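Local coordinates for protein lipid II:glycine glycyltransferase (PDB 6SNR) that probably catalyses transfer of the first glycine of the pentaglycine bridge from glycyl-tRNA to the lysine of lipid II during staphylococcal cell-wall synthesis, at residues A[20-25]-A[108-113]; A[24-29]-A[310-315]; A[74-79]-A[84-89]; A[117-122]-A[383-388]. All coordinates share one frame; numbering follows the deposited sequence.

Interaction 1. Residues A[20-25]-A[108-113]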
# COMPACT_ATOMS: atom_id res chain seq x y z
N ASN A 20 -16.98 -0.59 5.93
CA ASN A 20 -16.72 0.71 5.31
C ASN A 20 -15.72 1.61 6.03
O ASN A 20 -15.65 2.80 5.74
CB ASN A 20 -18.04 1.46 5.09
CG ASN A 20 -18.96 0.75 4.11
OD1 ASN A 20 -18.52 0.03 3.21
ND2 ASN A 20 -20.26 1.02 4.22
N GLY A 21 -14.96 1.04 6.97
CA GLY A 21 -13.82 1.70 7.54
C GLY A 21 -12.68 1.93 6.57
O GLY A 21 -12.68 1.37 5.46
N ASP A 22 -11.75 2.79 6.95
CA ASP A 22 -10.63 3.15 6.07
C ASP A 22 -9.58 3.81 6.90
O ASP A 22 -9.89 4.49 7.93
CB ASP A 22 -11.07 4.09 4.92
CG ASP A 22 -10.01 4.20 3.83
OD1 ASP A 22 -9.92 3.20 3.05
OD2 ASP A 22 -9.24 5.18 3.80
N LEU A 23 -8.34 3.70 6.44
CA LEU A 23 -7.20 4.44 6.99
C LEU A 23 -7.51 5.96 7.20
O LEU A 23 -7.09 6.56 8.21
CB LEU A 23 -6.00 4.29 6.05
CG LEU A 23 -4.74 5.03 6.34
CD1 LEU A 23 -4.13 4.49 7.64
CD2 LEU A 23 -3.75 4.98 5.16
N LEU A 24 -8.19 6.59 6.24
CA LEU A 24 -8.35 8.04 6.26
C LEU A 24 -9.39 8.51 7.31
O LEU A 24 -9.52 9.71 7.49
CB LEU A 24 -8.70 8.55 4.85
CG LEU A 24 -7.73 8.27 3.71
CD1 LEU A 24 -7.95 9.20 2.50
CD2 LEU A 24 -6.28 8.04 4.04
N GLN A 25 -10.04 7.56 8.02
CA GLN A 25 -10.93 7.85 9.13
C GLN A 25 -10.31 7.57 10.51
O GLN A 25 -11.01 7.74 11.54
CB GLN A 25 -12.26 7.17 8.98
CG GLN A 25 -13.12 7.76 7.86
CD GLN A 25 -13.66 9.12 8.29
OE1 GLN A 25 -13.23 10.24 7.83
NE2 GLN A 25 -14.53 9.04 9.21
N ASP A 108 -16.74 10.73 0.81
CA ASP A 108 -16.21 9.87 -0.27
C ASP A 108 -15.95 8.45 0.26
O ASP A 108 -14.80 7.97 0.25
CB ASP A 108 -14.99 10.49 -1.02
CG ASP A 108 -13.85 10.94 -0.14
OD1 ASP A 108 -13.93 10.87 1.11
OD2 ASP A 108 -12.85 11.44 -0.64
N PRO A 109 -16.99 7.77 0.74
CA PRO A 109 -16.77 6.53 1.45
C PRO A 109 -16.28 5.41 0.51
O PRO A 109 -16.51 5.48 -0.70
CB PRO A 109 -18.14 6.21 2.02
CG PRO A 109 -19.11 6.83 1.04
CD PRO A 109 -18.41 8.10 0.65
N ASP A 110 -15.62 4.42 1.07
CA ASP A 110 -15.15 3.28 0.28
C ASP A 110 -16.29 2.27 0.13
O ASP A 110 -16.36 1.29 0.85
CB ASP A 110 -13.97 2.63 0.97
CG ASP A 110 -13.30 1.53 0.14
OD1 ASP A 110 -13.68 1.27 -1.04
OD2 ASP A 110 -12.42 0.90 0.74
N VAL A 111 -17.20 2.56 -0.81
CA VAL A 111 -18.32 1.70 -1.15
C VAL A 111 -18.23 1.46 -2.66
O VAL A 111 -18.15 2.38 -3.42
CB VAL A 111 -19.69 2.31 -0.77
CG1 VAL A 111 -20.87 1.43 -1.24
CG2 VAL A 111 -19.74 2.51 0.73
N GLU A 112 -18.17 0.20 -3.04
CA GLU A 112 -18.06 -0.15 -4.46
C GLU A 112 -19.41 0.10 -5.17
O GLU A 112 -20.49 -0.08 -4.58
CB GLU A 112 -17.56 -1.59 -4.57
CG GLU A 112 -16.07 -1.69 -4.26
CD GLU A 112 -15.47 -3.10 -4.28
OE1 GLU A 112 -16.24 -4.09 -4.27
OE2 GLU A 112 -14.22 -3.17 -4.26
N VAL A 113 -19.35 0.48 -6.44
CA VAL A 113 -20.57 0.80 -7.20
C VAL A 113 -21.50 -0.42 -7.22
O VAL A 113 -22.73 -0.25 -7.09
CB VAL A 113 -20.27 1.22 -8.65
CG1 VAL A 113 -21.58 1.31 -9.46
CG2 VAL A 113 -19.51 2.54 -8.69
O HOH W 1 -14.71 4.39 3.70
O HOH W 2 -9.97 1.45 1.41
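Asn20 and Asp110 bring the two loops together, with their CA atoms 5.9 Å apart, yet no direct hydrogen bond crosses between 20-25 and 108-113. Water does the bridging. One molecule accepts from Asp110 N at 2.8 Å and donates to Asn20 O at the same 2.8 Å, a backbone-to-backbone link at the centre of an inverse gamma turn on Asp110. A second water is modelled between the carboxylates of Asp22 and Asp110, but its bond to Asp22 OD1 is too short to be trusted.

Among the charges, Asp22 OD1 and Asp110 OD2 are 4.1 Å apart, with the two carboxylate planes nearly perpendicular (86°). The mutual repulsion is probably offset by Lys315 and Lys384, each of which forms a salt bridge to Asp110. Asp22 OD1 is also bonded to Tyr317 OH, while OD2 accepts from Leu24 N at 3.0 Å in an Asx turn; the donor, tilted 32° from the carboxylate plane, helps hold the group's rotation.

The van der Waals part belongs to Asn20, whose OD1 is 3.7 Å from Val111 CG2. Its ND2 hydrogen-bonds to Val78 O.

The contact joins two loops of the first sheet's half where it approaches the second sheet: 20-25 lies between helices 8-17 and 27-33, and the loop holding 108-113 leads from strand 102-107 to helix 117-125.

Interaction 2. Residues A[24-29]-A[310-315]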
# COMPACT_ATOMS: atom_id res chain seq x y z
N LEU A 24 -8.19 6.59 6.24
CA LEU A 24 -8.35 8.04 6.26
C LEU A 24 -9.39 8.51 7.31
O LEU A 24 -9.52 9.71 7.49
CB LEU A 24 -8.70 8.55 4.85
CG LEU A 24 -7.73 8.27 3.71
CD1 LEU A 24 -7.95 9.20 2.50
CD2 LEU A 24 -6.28 8.04 4.04
N GLN A 25 -10.04 7.56 8.02
CA GLN A 25 -10.93 7.85 9.13
C GLN A 25 -10.31 7.57 10.51
O GLN A 25 -11.01 7.74 11.54
CB GLN A 25 -12.26 7.17 8.98
CG GLN A 25 -13.12 7.76 7.86
CD GLN A 25 -13.66 9.12 8.29
OE1 GLN A 25 -13.23 10.24 7.83
NE2 GLN A 25 -14.53 9.04 9.21
N LEU A 26 -9.07 7.14 10.55
CA LEU A 26 -8.39 6.88 11.84
C LEU A 26 -7.91 8.16 12.49
O LEU A 26 -7.44 9.09 11.83
CB LEU A 26 -7.18 5.92 11.67
CG LEU A 26 -7.52 4.53 11.13
CD1 LEU A 26 -6.22 3.71 11.02
CD2 LEU A 26 -8.50 3.83 12.05
N THR A 27 -7.94 8.18 13.83
CA THR A 27 -7.50 9.33 14.54
C THR A 27 -6.04 9.73 14.29
O THR A 27 -5.72 10.90 14.23
CB THR A 27 -7.80 9.28 16.06
OG1 THR A 27 -6.96 8.29 16.70
CG2 THR A 27 -9.24 8.99 16.36
N LYS A 28 -5.13 8.74 14.14
CA LYS A 28 -3.74 9.07 13.90
C LYS A 28 -3.51 9.57 12.46
O LYS A 28 -2.55 10.28 12.21
CB LYS A 28 -2.84 7.85 14.18
CG LYS A 28 -2.84 7.39 15.61
CD LYS A 28 -2.30 8.43 16.55
CE LYS A 28 -1.89 7.76 17.86
NZ LYS A 28 -0.87 6.67 17.67
N TRP A 29 -4.42 9.22 11.54
CA TRP A 29 -4.36 9.85 10.19
C TRP A 29 -4.67 11.35 10.31
O TRP A 29 -3.98 12.22 9.71
CB TRP A 29 -5.31 9.19 9.24
CG TRP A 29 -5.23 9.80 7.89
CD1 TRP A 29 -6.08 10.74 7.37
CD2 TRP A 29 -4.21 9.59 6.91
NE1 TRP A 29 -5.65 11.12 6.14
CE2 TRP A 29 -4.51 10.43 5.83
CE3 TRP A 29 -3.07 8.78 6.84
CZ2 TRP A 29 -3.75 10.45 4.67
CZ3 TRP A 29 -2.30 8.82 5.72
CH2 TRP A 29 -2.64 9.66 4.64
N MET A 310 0.63 0.58 5.08
CA MET A 310 -0.29 1.04 6.14
C MET A 310 -1.38 0.06 6.39
O MET A 310 -1.66 -0.80 5.55
CB MET A 310 -0.97 2.37 5.71
CG MET A 310 -0.09 3.40 5.09
SD MET A 310 1.40 3.80 6.01
CE MET A 310 2.60 3.21 4.89
N PHE A 311 -2.08 0.17 7.53
CA PHE A 311 -3.17 -0.73 7.85
C PHE A 311 -4.35 0.01 8.47
O PHE A 311 -4.16 1.01 9.21
CB PHE A 311 -2.80 -1.76 8.90
CG PHE A 311 -1.75 -2.74 8.43
CD1 PHE A 311 -0.40 -2.47 8.56
CD2 PHE A 311 -2.15 -3.90 7.85
CE1 PHE A 311 0.57 -3.40 8.11
CE2 PHE A 311 -1.22 -4.82 7.40
CZ PHE A 311 0.13 -4.57 7.52
N ALA A 312 -5.52 -0.53 8.23
CA ALA A 312 -6.76 -0.17 8.93
C ALA A 312 -7.60 -1.40 9.08
O ALA A 312 -8.43 -1.71 8.24
CB ALA A 312 -7.51 0.97 8.19
N GLY A 313 -7.35 -2.19 10.14
CA GLY A 313 -8.07 -3.42 10.28
C GLY A 313 -7.68 -4.43 9.22
O GLY A 313 -6.47 -4.65 9.00
N SER A 314 -8.68 -5.01 8.59
CA SER A 314 -8.43 -5.99 7.54
C SER A 314 -7.94 -5.37 6.23
O SER A 314 -7.61 -6.12 5.27
CB SER A 314 -9.66 -6.84 7.32
OG SER A 314 -10.63 -6.13 6.62
N LYS A 315 -7.88 -4.04 6.14
CA LYS A 315 -7.36 -3.37 4.92
C LYS A 315 -5.89 -3.02 5.11
O LYS A 315 -5.51 -2.40 6.09
CB LYS A 315 -8.16 -2.08 4.59
CG LYS A 315 -9.60 -2.34 4.23
CD LYS A 315 -10.39 -1.06 4.02
CE LYS A 315 -11.83 -1.43 3.71
NZ LYS A 315 -12.64 -0.24 3.39
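Leu26 and Ala312 are the closest backbone approach, 7.8 Å between CA atoms, too far for main-chain bonding. Leu26 occupies the N-cap position of helix 27-33, where the chain passes from a short 3-10 turn into the helix. Opposite it, strand 302-312 ends in a type II' turn from Ala312 to Lys315, closed by Ala312 N to Lys315 O at 2.8 Å and Lys315 N to Ala312 O at 3.2 Å. Gly313 takes the positive phi of 68° that this turn needs, and strand 315-323 then runs back as the second arm of a beta hairpin.

One side chain does nearly all the work. Leu26 is extended at its second torsion, chi2 -180°, which carries CD1 to the far end of the side chain. That methyl rests 3.8 Å from Phe311 O and 4.1 Å from Ala312 CB. The Phe311 side chain starts off away from Leu26; its ring meets that of His347, while Ala312 also packs on Tyr317. Leu26 has helix 8-17 beside it as well, at Asp12 and Val15.

The leucine end thus meets a hairpin corner belonging to the second sheet, across the seam between the two halves of the globular body. No hydrogen bond crosses between the two segments; the contact is van der Waals and apolar. So small a touch, 88 Å² in all and without a directional bond, probably fixes their relative placement only loosely.

Interaction 3. Residues A[74-79]-A[84-89]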
# COMPACT_ATOMS: atom_id res chain seq x y z
N ARG A 74 -12.98 9.50 3.27
CA ARG A 74 -13.36 8.09 3.34
C ARG A 74 -14.36 7.75 4.48
O ARG A 74 -14.48 6.62 4.89
CB ARG A 74 -12.12 7.18 3.37
CG ARG A 74 -11.31 7.23 2.07
CD ARG A 74 -11.97 6.36 1.06
NE ARG A 74 -11.18 6.23 -0.18
CZ ARG A 74 -11.60 6.53 -1.41
NH1 ARG A 74 -12.80 7.07 -1.61
NH2 ARG A 74 -10.77 6.24 -2.44
N GLY A 75 -15.13 8.75 4.90
CA GLY A 75 -16.33 8.54 5.72
C GLY A 75 -17.57 8.95 4.96
O GLY A 75 -17.47 9.24 3.75
N PHE A 76 -18.74 8.98 5.62
CA PHE A 76 -18.97 8.41 6.94
C PHE A 76 -18.70 6.90 7.02
O PHE A 76 -18.84 6.16 6.04
CB PHE A 76 -20.45 8.55 7.35
CG PHE A 76 -21.10 9.90 7.08
CD1 PHE A 76 -20.86 10.99 7.91
CD2 PHE A 76 -21.97 10.05 6.02
CE1 PHE A 76 -21.51 12.18 7.73
CE2 PHE A 76 -22.62 11.25 5.81
CZ PHE A 76 -22.41 12.32 6.67
N VAL A 77 -18.36 6.43 8.21
CA VAL A 77 -18.14 5.00 8.49
C VAL A 77 -19.43 4.44 9.08
O VAL A 77 -19.69 4.50 10.30
CB VAL A 77 -16.93 4.75 9.36
CG1 VAL A 77 -16.73 3.26 9.55
CG2 VAL A 77 -15.68 5.38 8.75
N VAL A 78 -20.25 3.91 8.18
CA VAL A 78 -21.61 3.50 8.47
C VAL A 78 -22.09 2.55 7.37
O VAL A 78 -21.60 2.60 6.28
CB VAL A 78 -22.56 4.71 8.61
CG1 VAL A 78 -22.84 5.44 7.31
CG2 VAL A 78 -23.87 4.28 9.27
N ASP A 79 -23.04 1.70 7.70
CA ASP A 79 -23.81 0.94 6.71
C ASP A 79 -24.77 1.92 6.03
O ASP A 79 -25.67 2.45 6.68
CB ASP A 79 -24.51 -0.23 7.42
CG ASP A 79 -25.38 -1.07 6.50
OD1 ASP A 79 -25.55 -0.74 5.30
OD2 ASP A 79 -25.91 -2.09 7.01
N GLU A 84 -31.42 5.40 9.49
CA GLU A 84 -31.49 6.13 10.75
C GLU A 84 -30.10 6.58 11.18
O GLU A 84 -29.93 7.69 11.61
CB GLU A 84 -32.18 5.34 11.85
CG GLU A 84 -33.68 5.18 11.63
CD GLU A 84 -34.51 6.37 12.11
OE1 GLU A 84 -33.97 7.51 12.21
OE2 GLU A 84 -35.71 6.17 12.38
N ALA A 85 -29.12 5.70 11.04
CA ALA A 85 -27.75 6.04 11.44
C ALA A 85 -27.17 7.06 10.47
O ALA A 85 -26.48 8.00 10.87
CB ALA A 85 -26.89 4.78 11.47
N LEU A 86 -27.38 6.84 9.18
CA LEU A 86 -26.90 7.82 8.19
C LEU A 86 -27.47 9.21 8.43
O LEU A 86 -26.71 10.20 8.47
CB LEU A 86 -27.22 7.36 6.76
CG LEU A 86 -26.75 8.21 5.59
CD1 LEU A 86 -25.23 8.36 5.54
CD2 LEU A 86 -27.29 7.57 4.32
N ASN A 87 -28.81 9.32 8.62
CA ASN A 87 -29.39 10.64 8.90
C ASN A 87 -28.84 11.29 10.16
O ASN A 87 -28.61 12.50 10.22
CB ASN A 87 -30.93 10.51 9.02
CG ASN A 87 -31.61 11.80 9.43
OD1 ASN A 87 -32.17 11.88 10.55
ND2 ASN A 87 -31.60 12.80 8.56
N ALA A 88 -28.67 10.48 11.20
CA ALA A 88 -28.14 11.01 12.45
C ALA A 88 -26.72 11.53 12.32
O ALA A 88 -26.37 12.58 12.86
CB ALA A 88 -28.23 9.98 13.52
N LEU A 89 -25.89 10.79 11.59
CA LEU A 89 -24.57 11.30 11.27
C LEU A 89 -24.60 12.62 10.51
O LEU A 89 -23.81 13.55 10.84
CB LEU A 89 -23.74 10.24 10.49
CG LEU A 89 -23.29 9.06 11.32
CD1 LEU A 89 -22.84 7.91 10.45
CD2 LEU A 89 -22.19 9.43 12.30
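Phe76 is where segment 74-79 first meets helix 83-99, lying against Leu86 and Leu89. A cis peptide bond precedes it, between Gly75 and Phe76. Leu89 CB sits over one face of the ring as a CH-pi contact, 4.2 Å from the ring centroid and 23° off the normal, shifted toward the rim on the CD1 and CE1 side. Leu86 CD1 approaches obliquely at the CD2 and CE2 carbons, 3.7 Å from Phe76 CD2, with the two side chains roughly at right angles. The Leu86 side chain leaves its helix with CG anti to the backbone N (chi1 -178°), which swings CD1 across toward the aromatic ring.

Val77 turns its side chain to the reverse side of the strand, toward Val54, His18 and Gln25. Val78 then faces the helix again. Its CB lies 3.7 Å from Leu89 CD1, the two side chains reaching toward each other tip to tip. One methyl each goes to the neighbours on the helix: CG2 is 3.8 Å from Ala85 CB and CG1 is 4.2 Å from Leu86 CD1. Ala85, Leu86 and Leu89 thus form one apolar stripe, on the turns of the helix that face the strand.

This is the opening of a beta-alpha-beta unit: strand 68-78, helix 83-99 packed upon it, and strand 102-107 beside and parallel to the first. Phe76 itself also touches Ala55 of strand 50-61. Through Leu89, which leans on Ile43 and Val45, the helix covers strand 39-47 as well as 68-78.

Interaction 4. Residues A[117-122]-A[383-388]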
# COMPACT_ATOMS: atom_id res chain seq x y z
N THR A 117 -26.07 0.83 -4.47
CA THR A 117 -27.40 1.30 -4.89
C THR A 117 -28.09 2.05 -3.75
O THR A 117 -28.54 3.18 -3.96
CB THR A 117 -28.29 0.14 -5.41
OG1 THR A 117 -27.69 -0.44 -6.57
CG2 THR A 117 -29.70 0.63 -5.80
N ASP A 118 -28.13 1.44 -2.57
CA ASP A 118 -28.66 2.08 -1.36
C ASP A 118 -27.94 3.38 -1.05
O ASP A 118 -28.59 4.40 -0.74
CB ASP A 118 -28.58 1.15 -0.14
CG ASP A 118 -29.67 0.09 -0.14
OD1 ASP A 118 -30.54 0.10 -1.04
OD2 ASP A 118 -29.67 -0.76 0.77
N ALA A 119 -26.60 3.36 -1.07
CA ALA A 119 -25.84 4.58 -0.77
C ALA A 119 -26.20 5.74 -1.69
O ALA A 119 -26.49 6.85 -1.25
CB ALA A 119 -24.32 4.34 -0.77
N LEU A 120 -26.19 5.47 -2.99
CA LEU A 120 -26.51 6.50 -3.95
C LEU A 120 -27.90 7.04 -3.69
O LEU A 120 -28.09 8.25 -3.69
CB LEU A 120 -26.43 5.93 -5.38
CG LEU A 120 -24.99 5.64 -5.83
CD1 LEU A 120 -24.94 4.66 -7.02
CD2 LEU A 120 -24.30 6.92 -6.20
N GLN A 121 -28.86 6.14 -3.47
CA GLN A 121 -30.28 6.53 -3.32
C GLN A 121 -30.47 7.36 -2.06
O GLN A 121 -31.09 8.47 -2.08
CB GLN A 121 -31.18 5.29 -3.28
CG GLN A 121 -31.30 4.64 -4.66
CD GLN A 121 -32.37 3.55 -4.75
OE1 GLN A 121 -33.08 3.26 -3.79
NE2 GLN A 121 -32.51 2.96 -5.94
N ASN A 122 -29.88 6.88 -0.98
CA ASN A 122 -30.10 7.44 0.35
C ASN A 122 -29.36 8.76 0.51
O ASN A 122 -29.87 9.69 1.15
CB ASN A 122 -29.68 6.44 1.46
CG ASN A 122 -30.62 5.22 1.58
OD1 ASN A 122 -31.76 5.20 1.05
ND2 ASN A 122 -30.14 4.18 2.25
N GLU A 383 -14.12 -0.05 -8.09
CA GLU A 383 -14.72 1.20 -8.54
C GLU A 383 -15.68 1.66 -7.46
O GLU A 383 -16.59 0.92 -7.11
CB GLU A 383 -15.54 0.97 -9.82
N LYS A 384 -15.43 2.86 -6.92
CA LYS A 384 -16.16 3.39 -5.79
C LYS A 384 -17.28 4.31 -6.26
O LYS A 384 -17.27 4.79 -7.41
CB LYS A 384 -15.20 4.18 -4.90
CG LYS A 384 -14.21 3.36 -4.06
CD LYS A 384 -13.32 2.35 -4.69
CE LYS A 384 -12.02 2.13 -3.89
NZ LYS A 384 -12.06 1.00 -2.96
N ILE A 385 -18.23 4.57 -5.39
CA ILE A 385 -19.37 5.42 -5.77
C ILE A 385 -18.96 6.86 -5.99
O ILE A 385 -19.63 7.59 -6.74
CB ILE A 385 -20.51 5.29 -4.73
CG1 ILE A 385 -20.07 5.60 -3.30
CG2 ILE A 385 -21.10 3.90 -4.81
CD1 ILE A 385 -21.24 5.78 -2.33
N GLY A 386 -17.87 7.33 -5.35
CA GLY A 386 -17.35 8.64 -5.58
C GLY A 386 -17.56 9.65 -4.47
O GLY A 386 -17.62 9.28 -3.32
N GLU A 387 -17.59 10.92 -4.85
CA GLU A 387 -17.54 12.07 -3.97
C GLU A 387 -18.89 12.76 -3.97
O GLU A 387 -19.50 12.93 -5.03
CB GLU A 387 -16.43 13.01 -4.41
CG GLU A 387 -16.15 14.15 -3.45
CD GLU A 387 -14.95 14.92 -3.89
OE1 GLU A 387 -13.80 14.41 -3.77
OE2 GLU A 387 -15.10 16.07 -4.32
N PHE A 388 -19.37 13.15 -2.78
CA PHE A 388 -20.68 13.77 -2.62
C PHE A 388 -20.54 14.98 -1.70
O PHE A 388 -19.81 14.95 -0.71
CB PHE A 388 -21.65 12.81 -1.92
CG PHE A 388 -21.87 11.49 -2.65
CD1 PHE A 388 -20.94 10.48 -2.57
CD2 PHE A 388 -23.02 11.28 -3.41
CE1 PHE A 388 -21.11 9.32 -3.26
CE2 PHE A 388 -23.21 10.07 -4.08
CZ PHE A 388 -22.24 9.10 -4.01
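Leu120 comes at the Phe388 ring from its edge: CD2 lies in the ring plane, 3.7 Å from Phe388 CZ and 4.0 Å from CE2, and the two side chains cross at about a right angle. No face of the ring is used by this leucine. With CG anti to its own carbonyl carbon (chi1 -71°), Leu120 starts off at a slant to the opposite segment and only its end bends in, so that CD2 also passes 4.4 Å from Ile385 CB.

The second meeting is straighter. Ile385 points at the helix, and with CG1 set between the backbone N and carbonyl carbon (chi1 55°) and the chain then extended, CD1 runs out to Ala119 CB at 3.7 Å. Ala119, one residue before Leu120, offers only its methyl, and that lets the isoleucine tip come close to the helix.

Helix 117-125 follows strand 102-107 in the half of the globular body built on the first mixed sheet; FemABX proteins have two such related subdomains and a coiled-coil arm. Segment 383-388 is the return path, carrying the chain from strand 380-383 of the second sheet into strand 388-391 of the first, which pairs with 102-107.

The segment is tied down by polar bonds nearby: Ile385 pairs through its backbone with Val111, and Ile385 O accepts from His130 NE2. The His130 ring also meets that of Phe388, their planes inclined at about 30°.

Interaction 1 is the wettest and most polar of the four, only partly buried. Interactions 2 and 3 are wholly buried and apolar, and interaction 4 is too, except for the partly exposed Leu120. Chemistry follows place: polar and hydrated where loops meet between the two sheets, apolar where helices 83-99 and 117-125 lie in the first sheet's half. Those two helices touch through Leu86 and Asn122, joining interactions 3 and 4. Interaction 2 is apolar as well but reaches across to the second sheet. Asp110 links interactions 1, 2 and 4 through its two lysines, and Asn20 connects interaction 1 to 3. Interactions 2 and 4 do not touch, their centres about 21 Å apart.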